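Local coordinates for transcription antitermination protein NusB (Thermotoga maritima, PDB 1TZV) that probably binds the boxA antiterminator sequence of ribosomal RNA operons and takes part in transcription antitermination, at residues Met8-Phe13 against Lys112-Glu117; Arg86-Glu91 against Asp105-Ile110; Tyr90-Glu95 against Asp128-Glu133. All blocks are in the same frame, centred on the assembly; numbering follows the deposited sequence.

Contact 1 of 3, residues Met8-Phe13 against Lys112-Glu117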
loop_
_atom_site.group_PDB
_atom_site.type_symbol
_atom_site.label_atom_id
_atom_site.label_comp_id
_atom_site.label_asym_id
_atom_site.label_seq_id
_atom_site.Cartn_x
_atom_site.Cartn_y
_atom_site.Cartn_z
ATOM N N MET A 8 8.960 -3.776 -6.434
ATOM C CA MET A 8 9.129 -2.420 -5.919
ATOM C C MET A 8 8.038 -2.202 -4.857
ATOM O O MET A 8 8.336 -1.775 -3.738
ATOM C CB MET A 8 8.962 -1.413 -7.070
ATOM C CG MET A 8 9.013 0.074 -6.697
ATOM S SD MET A 8 7.557 0.757 -5.871
ATOM C CE MET A 8 6.352 0.714 -7.219
ATOM N N ARG A 9 6.785 -2.513 -5.199
ATOM C CA ARG A 9 5.682 -2.310 -4.271
ATOM C C ARG A 9 5.809 -3.170 -3.027
ATOM O O ARG A 9 5.440 -2.725 -1.930
ATOM C CB ARG A 9 4.332 -2.575 -4.942
ATOM C CG ARG A 9 3.164 -2.089 -4.107
ATOM C CD ARG A 9 1.832 -2.522 -4.666
ATOM N NE ARG A 9 1.474 -1.888 -5.931
ATOM C CZ ARG A 9 1.522 -2.497 -7.106
ATOM N NH1 ARG A 9 1.936 -3.753 -7.208
ATOM N NH2 ARG A 9 1.079 -1.867 -8.180
ATOM N N LEU A 10 6.317 -4.390 -3.181
ATOM C CA LEU A 10 6.490 -5.259 -2.021
ATOM C C LEU A 10 7.524 -4.682 -1.059
ATOM O O LEU A 10 7.416 -4.870 0.147
ATOM C CB LEU A 10 6.913 -6.673 -2.435
ATOM C CG LEU A 10 5.810 -7.699 -2.708
ATOM C CD1 LEU A 10 6.480 -8.970 -3.212
ATOM C CD2 LEU A 10 4.965 -7.968 -1.447
ATOM N N ALA A 11 8.531 -3.984 -1.578
ATOM C CA ALA A 11 9.544 -3.387 -0.690
ATOM C C ALA A 11 8.873 -2.310 0.173
ATOM O O ALA A 11 9.188 -2.161 1.360
ATOM C CB ALA A 11 10.693 -2.772 -1.510
ATOM N N VAL A 12 7.967 -1.542 -0.435
ATOM C CA VAL A 12 7.225 -0.512 0.288
ATOM C C VAL A 12 6.399 -1.199 1.386
ATOM O O VAL A 12 6.407 -0.777 2.549
ATOM C CB VAL A 12 6.298 0.280 -0.683
ATOM C CG1 VAL A 12 5.439 1.227 0.100
ATOM C CG2 VAL A 12 7.133 1.048 -1.701
ATOM N N PHE A 13 5.705 -2.271 1.010
ATOM C CA PHE A 13 4.909 -3.002 1.981
ATOM C C PHE A 13 5.786 -3.537 3.109
ATOM O O PHE A 13 5.415 -3.415 4.272
ATOM C CB PHE A 13 4.160 -4.159 1.329
ATOM C CG PHE A 13 3.452 -5.019 2.330
ATOM C CD1 PHE A 13 2.278 -4.581 2.923
ATOM C CD2 PHE A 13 4.023 -6.198 2.767
ATOM C CE1 PHE A 13 1.687 -5.314 3.964
ATOM C CE2 PHE A 13 3.446 -6.940 3.803
ATOM C CZ PHE A 13 2.277 -6.491 4.400
ATOM N N LYS A 112 -3.330 -11.725 0.274
ATOM C CA LYS A 112 -3.418 -13.187 0.254
ATOM C C LYS A 112 -2.069 -13.822 0.580
ATOM O O LYS A 112 -2.002 -14.854 1.261
ATOM C CB LYS A 112 -3.899 -13.664 -1.111
ATOM C CG LYS A 112 -5.360 -13.380 -1.342
ATOM C CD LYS A 112 -5.819 -13.945 -2.685
ATOM C CE LYS A 112 -7.312 -13.779 -2.872
ATOM N NZ LYS A 112 -7.763 -14.456 -4.121
ATOM N N ARG A 113 -0.998 -13.188 0.119
ATOM C CA ARG A 113 0.373 -13.645 0.329
ATOM C C ARG A 113 0.657 -13.885 1.804
ATOM O O ARG A 113 1.185 -14.949 2.184
ATOM C CB ARG A 113 1.337 -12.572 -0.225
ATOM C CG ARG A 113 2.835 -12.830 -0.096
ATOM C CD ARG A 113 3.611 -11.643 -0.706
ATOM N NE ARG A 113 5.059 -11.790 -0.556
ATOM C CZ ARG A 113 5.831 -12.498 -1.371
ATOM N NH1 ARG A 113 7.129 -12.576 -1.145
ATOM N NH2 ARG A 113 5.305 -13.119 -2.420
ATOM N N TYR A 114 0.300 -12.918 2.635
ATOM C CA TYR A 114 0.568 -12.983 4.060
ATOM C C TYR A 114 -0.648 -13.260 4.906
ATOM O O TYR A 114 -0.540 -13.266 6.131
ATOM C CB TYR A 114 1.176 -11.673 4.548
ATOM C CG TYR A 114 2.423 -11.268 3.815
ATOM C CD1 TYR A 114 2.394 -10.267 2.850
ATOM C CD2 TYR A 114 3.625 -11.895 4.083
ATOM C CE1 TYR A 114 3.545 -9.910 2.165
ATOM C CE2 TYR A 114 4.786 -11.545 3.416
ATOM C CZ TYR A 114 4.736 -10.553 2.454
ATOM O OH TYR A 114 5.885 -10.202 1.785
ATOM N N GLY A 115 -1.783 -13.502 4.253
ATOM C CA GLY A 115 -3.014 -13.786 4.975
ATOM C C GLY A 115 -3.688 -15.007 4.407
ATOM O O GLY A 115 -3.054 -16.032 4.166
ATOM N N THR A 116 -5.000 -14.900 4.196
ATOM C CA THR A 116 -5.816 -15.991 3.657
ATOM C C THR A 116 -6.682 -15.485 2.513
ATOM O O THR A 116 -6.682 -14.290 2.187
ATOM C CB THR A 116 -6.809 -16.522 4.698
ATOM O OG1 THR A 116 -7.758 -15.489 5.009
ATOM C CG2 THR A 116 -6.076 -16.955 5.988
ATOM N N GLU A 117 -7.437 -16.395 1.911
ATOM C CA GLU A 117 -8.332 -16.022 0.827
ATOM C C GLU A 117 -9.327 -15.002 1.380
ATOM O O GLU A 117 -9.703 -14.055 0.684
ATOM C CB GLU A 117 -9.083 -17.251 0.318
ATOM C CG GLU A 117 -9.872 -17.016 -0.959
ATOM C CD GLU A 117 -9.144 -17.517 -2.192
ATOM O OE1 GLU A 117 -9.665 -18.441 -2.854
ATOM O OE2 GLU A 117 -8.051 -16.993 -2.499
#
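The last turn of helix 100-114 meets the N-terminal helix 5-19 here, R113 and Y114 closing against L10 and F13. The aromatic pair carries the tightest touch: F13 CE2 lies 3.4 Å from Y114 CE1. The two rings slide past each other in opposite directions, their planes at 22° and centroids 5.2 Å apart, an offset, near-parallel pair with little overlap. F13 reaches it with CG anti to its backbone N (chi1 174°). In the all-helical NusB fold this seam joins helices far apart in sequence; F13 also packs on I110 one turn back along helix 100-114 and on V84 of helix 79-94, while Y114 rests on V80. L10 covers the outer part of the seam. Two conformers of L10 are modelled; in the one described here CD1 stands over the centre of the R113 guanidinium, 4.0 Å from CZ. Its CD2 is 3.9 Å from R113 NE and comes to the Y114 ring at the edge, near its plane, 4.0 Å from OH. R113 and Y114 are locked together: R113 NE donates to Y114 OH over 2.9 Å, a bond nearly straight at 165° and in the guanidinium plane. The arginine chain, extended from CG to NE, runs over the tyrosine, CG sitting 3.7 Å above the ring centre and covering one ring face, while the bond to the hydroxyl restrains the turn of the guanidinium. With an alanine in place of Y114, F13 CE2 would probably border a gap and R113 NE would lose its acceptor, setting the guanidinium free to turn away from L10. Past the turn, T116 caps the start of helix 117-134, and a salt bridge from K112 NZ to E117 OE2 (3.0 Å) spans the link.

Contact 2 of 3, residues Arg86-Glu91 against Asp105-Ile110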
loop_
_atom_site.group_PDB
_atom_site.type_symbol
_atom_site.label_atom_id
_atom_site.label_comp_id
_atom_site.label_asym_id
_atom_site.label_seq_id
_atom_site.Cartn_x
_atom_site.Cartn_y
_atom_site.Cartn_z
ATOM N N ARG A 86 -3.382 0.888 3.372
ATOM C CA ARG A 86 -2.689 2.179 3.307
ATOM C C ARG A 86 -1.933 2.325 1.984
ATOM O O ARG A 86 -2.028 3.357 1.300
ATOM C CB ARG A 86 -1.679 2.328 4.454
ATOM C CG ARG A 86 -2.305 2.589 5.792
ATOM C CD ARG A 86 -1.285 2.346 6.876
ATOM N NE ARG A 86 -1.703 2.986 8.122
ATOM C CZ ARG A 86 -1.137 2.755 9.305
ATOM N NH1 ARG A 86 -1.556 3.416 10.376
ATOM N NH2 ARG A 86 -0.192 1.827 9.417
ATOM N N LEU A 87 -1.179 1.298 1.624
ATOM C CA LEU A 87 -0.383 1.296 0.400
ATOM C C LEU A 87 -1.248 1.444 -0.854
ATOM O O LEU A 87 -0.962 2.264 -1.749
ATOM C CB LEU A 87 0.443 -0.002 0.341
ATOM C CG LEU A 87 1.259 -0.328 -0.916
ATOM C CD1 LEU A 87 2.052 0.879 -1.382
ATOM C CD2 LEU A 87 2.196 -1.488 -0.599
ATOM N N ALA A 88 -2.306 0.652 -0.932
ATOM C CA ALA A 88 -3.214 0.703 -2.077
ATOM C C ALA A 88 -3.960 2.033 -2.159
ATOM O O ALA A 88 -4.177 2.539 -3.275
ATOM C CB ALA A 88 -4.230 -0.458 -2.011
ATOM N N THR A 89 -4.381 2.599 -1.029
ATOM C CA THR A 89 -5.100 3.880 -1.039
ATOM C C THR A 89 -4.144 4.972 -1.520
ATOM O O THR A 89 -4.519 5.818 -2.350
ATOM C CB THR A 89 -5.677 4.179 0.359
ATOM O OG1 THR A 89 -6.629 3.156 0.671
ATOM C CG2 THR A 89 -6.422 5.534 0.395
ATOM N N TYR A 90 -2.904 4.952 -1.046
ATOM C CA TYR A 90 -1.914 5.910 -1.493
ATOM C C TYR A 90 -1.754 5.792 -3.008
ATOM O O TYR A 90 -1.771 6.791 -3.735
ATOM C CB TYR A 90 -0.557 5.628 -0.829
ATOM C CG TYR A 90 0.567 6.348 -1.544
ATOM C CD1 TYR A 90 0.757 7.736 -1.381
ATOM C CD2 TYR A 90 1.330 5.690 -2.507
ATOM C CE1 TYR A 90 1.667 8.433 -2.179
ATOM C CE2 TYR A 90 2.244 6.384 -3.313
ATOM C CZ TYR A 90 2.393 7.750 -3.138
ATOM O OH TYR A 90 3.241 8.454 -3.972
ATOM N N GLU A 91 -1.581 4.572 -3.501
ATOM C CA GLU A 91 -1.377 4.365 -4.921
ATOM C C GLU A 91 -2.591 4.826 -5.735
ATOM O O GLU A 91 -2.436 5.494 -6.776
ATOM C CB GLU A 91 -1.054 2.889 -5.190
ATOM C CG GLU A 91 -0.601 2.635 -6.603
ATOM C CD GLU A 91 -0.175 1.198 -6.796
ATOM O OE1 GLU A 91 -1.032 0.374 -7.183
ATOM O OE2 GLU A 91 0.997 0.886 -6.551
ATOM N N ASP A 105 -5.979 -5.371 -7.788
ATOM C CA ASP A 105 -5.554 -6.749 -7.970
ATOM C C ASP A 105 -4.227 -7.039 -7.264
ATOM O O ASP A 105 -4.063 -8.074 -6.622
ATOM C CB ASP A 105 -5.410 -7.093 -9.465
ATOM C CG ASP A 105 -6.748 -7.220 -10.181
ATOM O OD1 ASP A 105 -6.730 -7.447 -11.412
ATOM O OD2 ASP A 105 -7.805 -7.094 -9.532
ATOM N N GLU A 106 -3.263 -6.135 -7.377
ATOM C CA GLU A 106 -1.969 -6.355 -6.738
ATOM C C GLU A 106 -2.058 -6.283 -5.223
ATOM O O GLU A 106 -1.374 -7.020 -4.515
ATOM C CB GLU A 106 -0.948 -5.334 -7.229
ATOM C CG GLU A 106 -0.560 -5.506 -8.673
ATOM C CD GLU A 106 -0.189 -6.931 -8.992
ATOM O OE1 GLU A 106 0.567 -7.535 -8.208
ATOM O OE2 GLU A 106 -0.645 -7.450 -10.028
ATOM N N ALA A 107 -2.911 -5.401 -4.725
ATOM C CA ALA A 107 -3.065 -5.238 -3.279
ATOM C C ALA A 107 -3.663 -6.547 -2.737
ATOM O O ALA A 107 -3.241 -7.054 -1.695
ATOM C CB ALA A 107 -3.992 -4.080 -2.979
ATOM N N ILE A 108 -4.661 -7.094 -3.418
ATOM C CA ILE A 108 -5.276 -8.352 -3.015
ATOM C C ILE A 108 -4.201 -9.443 -2.976
ATOM O O ILE A 108 -4.202 -10.280 -2.061
ATOM C CB ILE A 108 -6.393 -8.771 -4.018
ATOM C CG1 ILE A 108 -7.596 -7.837 -3.894
ATOM C CG2 ILE A 108 -6.816 -10.225 -3.785
ATOM C CD1 ILE A 108 -8.544 -7.937 -5.099
ATOM N N GLU A 109 -3.305 -9.463 -3.954
ATOM C CA GLU A 109 -2.226 -10.458 -3.985
ATOM C C GLU A 109 -1.375 -10.362 -2.721
ATOM O O GLU A 109 -1.009 -11.402 -2.139
ATOM C CB GLU A 109 -1.305 -10.254 -5.192
ATOM C CG GLU A 109 -1.822 -10.711 -6.561
ATOM C CD GLU A 109 -0.909 -10.246 -7.713
ATOM O OE1 GLU A 109 0.251 -9.844 -7.451
ATOM O OE2 GLU A 109 -1.347 -10.285 -8.886
ATOM N N ILE A 110 -1.031 -9.150 -2.288
ATOM C CA ILE A 110 -0.221 -9.015 -1.083
ATOM C C ILE A 110 -1.004 -9.492 0.129
ATOM O O ILE A 110 -0.463 -10.204 0.980
ATOM C CB ILE A 110 0.247 -7.553 -0.881
ATOM C CG1 ILE A 110 1.126 -7.121 -2.065
ATOM C CG2 ILE A 110 1.056 -7.439 0.435
ATOM C CD1 ILE A 110 1.577 -5.636 -1.994
#
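A88 presents its methyl straight to that of A107, CB to CB 3.8 Å, and this small pair lets the two backbones approach until their CA atoms are 6.1 Å apart. Neither residue has more side chain to offer, which sets how near the helices can come. Beside it the contact widens: I110 sends CD1 toward L87, 4.4 Å from its CD2 in the conformer described, one of two modelled for the leucine. I110 CG1 is anti to the carbonyl carbon (chi1 -62°) and CD1 continues the chain outward in extended form (chi2 177°), which carries the methyl across to helix 79-94. Helices 79-94 and 100-114 are consecutive and run in opposite directions, so the pair forms an antiparallel helical hairpin near the centre of the all-helical NusB fold. All four touching residues are buried, and no hydrogen bond crosses between the segments; the union rests on methyl-to-methyl contacts alone, with 103 Å² of surface covered. On one side of the alanine pair, L127 touches both A88 and A107, so that helix 117-134 covers this side of the pair. On the other, helix 5-19 lies against L87 through R9, V12 and F13. Polar ties gather around this apolar line: E91, a buried acid, bonds T103 OG1 of the second helix through OE1 and forms a salt bridge to R9 through OE2. Farther out on helix 100-114, E109 is paired with R6. Each segment is kept regular by its own helical bonds, such as E91 N to L87 O (3.0 Å) and I110 N to E106 O (3.1 Å).

Contact 3 of 3, residues Tyr90-Glu95 against Asp128-Glu133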
loop_
_atom_site.group_PDB
_atom_site.type_symbol
_atom_site.label_atom_id
_atom_site.label_comp_id
_atom_site.label_asym_id
_atom_site.label_seq_id
_atom_site.Cartn_x
_atom_site.Cartn_y
_atom_site.Cartn_z
ATOM N N TYR A 90 -2.904 4.952 -1.046
ATOM C CA TYR A 90 -1.914 5.910 -1.493
ATOM C C TYR A 90 -1.754 5.792 -3.008
ATOM O O TYR A 90 -1.771 6.791 -3.735
ATOM C CB TYR A 90 -0.557 5.628 -0.829
ATOM C CG TYR A 90 0.567 6.348 -1.544
ATOM C CD1 TYR A 90 0.757 7.736 -1.381
ATOM C CD2 TYR A 90 1.330 5.690 -2.507
ATOM C CE1 TYR A 90 1.667 8.433 -2.179
ATOM C CE2 TYR A 90 2.244 6.384 -3.313
ATOM C CZ TYR A 90 2.393 7.750 -3.138
ATOM O OH TYR A 90 3.241 8.454 -3.972
ATOM N N GLU A 91 -1.581 4.572 -3.501
ATOM C CA GLU A 91 -1.377 4.365 -4.921
ATOM C C GLU A 91 -2.591 4.826 -5.735
ATOM O O GLU A 91 -2.436 5.494 -6.776
ATOM C CB GLU A 91 -1.054 2.889 -5.190
ATOM C CG GLU A 91 -0.601 2.635 -6.603
ATOM C CD GLU A 91 -0.175 1.198 -6.796
ATOM O OE1 GLU A 91 -1.032 0.374 -7.183
ATOM O OE2 GLU A 91 0.997 0.886 -6.551
ATOM N N LEU A 92 -3.780 4.477 -5.276
ATOM C CA LEU A 92 -5.029 4.884 -5.928
ATOM C C LEU A 92 -5.119 6.416 -6.069
ATOM O O LEU A 92 -5.419 6.958 -7.152
ATOM C CB LEU A 92 -6.204 4.432 -5.070
ATOM C CG LEU A 92 -7.405 3.598 -5.479
ATOM C CD1 LEU A 92 -7.595 2.458 -4.481
ATOM C CD2 LEU A 92 -8.635 4.486 -5.479
ATOM N N LEU A 93 -4.856 7.126 -4.981
ATOM C CA LEU A 93 -4.981 8.578 -4.979
ATOM C C LEU A 93 -3.862 9.365 -5.622
ATOM O O LEU A 93 -4.121 10.382 -6.283
ATOM C CB LEU A 93 -5.109 9.079 -3.540
ATOM C CG LEU A 93 -6.308 8.632 -2.719
ATOM C CD1 LEU A 93 -6.088 9.043 -1.265
ATOM C CD2 LEU A 93 -7.573 9.257 -3.296
ATOM N N PHE A 94 -2.630 8.901 -5.459
ATOM C CA PHE A 94 -1.465 9.665 -5.876
ATOM C C PHE A 94 -0.599 9.214 -7.017
ATOM O O PHE A 94 0.175 10.012 -7.561
ATOM C CB PHE A 94 -0.572 9.864 -4.647
ATOM C CG PHE A 94 -1.242 10.616 -3.538
ATOM C CD1 PHE A 94 -1.405 11.992 -3.628
ATOM C CD2 PHE A 94 -1.748 9.956 -2.422
ATOM C CE1 PHE A 94 -2.062 12.700 -2.619
ATOM C CE2 PHE A 94 -2.405 10.652 -1.410
ATOM C CZ PHE A 94 -2.566 12.030 -1.510
ATOM N N GLU A 95 -0.681 7.945 -7.372
ATOM C CA GLU A 95 0.142 7.456 -8.448
ATOM C C GLU A 95 -0.729 7.411 -9.689
ATOM O O GLU A 95 -1.423 6.436 -9.958
ATOM C CB GLU A 95 0.720 6.087 -8.075
ATOM C CG GLU A 95 1.686 6.198 -6.885
ATOM C CD GLU A 95 2.983 6.916 -7.239
ATOM O OE1 GLU A 95 3.619 7.518 -6.358
ATOM O OE2 GLU A 95 3.383 6.860 -8.421
ATOM N N ASP A 128 -12.557 -1.719 -3.526
ATOM C CA ASP A 128 -13.514 -1.458 -4.608
ATOM C C ASP A 128 -14.356 -0.255 -4.217
ATOM O O ASP A 128 -14.645 0.614 -5.054
ATOM C CB ASP A 128 -14.455 -2.651 -4.836
ATOM C CG ASP A 128 -13.842 -3.739 -5.689
ATOM O OD1 ASP A 128 -14.496 -4.800 -5.806
ATOM O OD2 ASP A 128 -12.736 -3.568 -6.244
ATOM N N ARG A 129 -14.759 -0.188 -2.952
ATOM C CA ARG A 129 -15.574 0.915 -2.462
ATOM C C ARG A 129 -14.794 2.230 -2.453
ATOM O O ARG A 129 -15.306 3.277 -2.864
ATOM C CB ARG A 129 -16.133 0.573 -1.070
ATOM C CG ARG A 129 -17.218 -0.517 -1.104
ATOM C CD ARG A 129 -17.439 -1.188 0.263
ATOM N NE ARG A 129 -17.948 -0.260 1.266
ATOM C CZ ARG A 129 -17.745 -0.359 2.580
ATOM N NH1 ARG A 129 -18.262 0.547 3.395
ATOM N NH2 ARG A 129 -17.004 -1.342 3.085
ATOM N N ILE A 130 -13.547 2.206 -1.999
ATOM C CA ILE A 130 -12.750 3.426 -1.993
ATOM C C ILE A 130 -12.516 3.913 -3.426
ATOM O O ILE A 130 -12.631 5.114 -3.705
ATOM C CB ILE A 130 -11.374 3.208 -1.313
ATOM C CG1 ILE A 130 -11.573 2.969 0.185
ATOM C CG2 ILE A 130 -10.453 4.404 -1.562
ATOM C CD1 ILE A 130 -10.306 2.483 0.898
ATOM N N ALA A 131 -12.202 2.990 -4.325
ATOM C CA ALA A 131 -11.923 3.349 -5.714
ATOM C C ALA A 131 -13.130 3.927 -6.438
ATOM O O ALA A 131 -13.006 4.912 -7.183
ATOM C CB ALA A 131 -11.400 2.134 -6.476
ATOM N N LYS A 132 -14.303 3.357 -6.207
ATOM C CA LYS A 132 -15.465 3.850 -6.936
ATOM C C LYS A 132 -15.885 5.236 -6.481
ATOM O O LYS A 132 -16.608 5.941 -7.207
ATOM C CB LYS A 132 -16.626 2.864 -6.842
ATOM C CG LYS A 132 -17.301 2.779 -5.508
ATOM C CD LYS A 132 -18.436 1.762 -5.580
ATOM C CE LYS A 132 -17.971 0.450 -6.200
ATOM N N GLU A 133 -15.417 5.664 -5.310
ATOM C CA GLU A 133 -15.777 6.984 -4.812
ATOM C C GLU A 133 -14.608 7.962 -4.808
ATOM O O GLU A 133 -14.826 9.171 -4.682
ATOM C CB GLU A 133 -16.360 6.881 -3.396
ATOM C CG GLU A 133 -17.610 6.025 -3.348
ATOM C CD GLU A 133 -18.258 5.989 -1.983
ATOM O OE1 GLU A 133 -17.616 6.392 -0.995
ATOM O OE2 GLU A 133 -19.422 5.538 -1.901
#
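Segments 90-95 and 128-133 run in broadly the same direction and are nearest at L92 and A131, whose CA atoms lie 7.1 Å apart. The first is the final turn of helix 79-94, closed by F94 N to Y90 O (2.9 Å), and E95 is where the chain leaves helical angles; the second lies in helix 117-134. One side chain, L92, crosses the interface. Its CD2 bears directly on the backbone of the other helix, 3.5 Å from A131 CA, which is tighter than ordinary van der Waals contact, and 3.8 Å from A131 CB. The same methyl comes within 4.3 Å of I130 CG2, so L92 lies against two successive residues of its neighbour. Both its torsions fall away from the staggered positions (chi1 -126°, chi2 130°), so its exact placement, and the short contact with it, is doubtful. In this all-helical protein helices 79-94, 100-114 and 117-134 follow one another, and the contact brings the first and third together, with the second beside them: A131 also touches I100 and I104 of helix 100-114. I130 extends the apolar patch to Y68. On the far side of the helix end from A131, Y90 OH donates to E95 OE1 over 2.6 Å, reaching the anti lone pair of the carboxylate, the one turned away from the other oxygen. That bond spans the end of the helix and fixes the E95 carboxylate, whose OE1 is shared with R49 in a salt bridge; the nearby guanidinium would favour the charged form of the acid. Two backbone carbonyls here, L92 O and E95 O, are both bonded by K139 NZ, so the C-terminal region is pinned to the same helix end.

Contact 2 lies near the centre of the chain, with the centre of contact 1 about 8 Å from it and that of contact 3 about 9 Å; contacts 1 and 3 are about 18 Å apart, on opposite sides of the chain's centre. Helix 100-114 serves contacts 1 and 2, helix 79-94 contacts 2 and 3, so helix 5-19 and helix 117-134 are fastened to one shared hairpin. R9 of segment 8-13 reaches E91, common to contacts 2 and 3, by a salt bridge of 2.9 Å from NE to OE2. From contact 2, T89 OG1 packs 3.7 Å from I130 CD1 of contact 3.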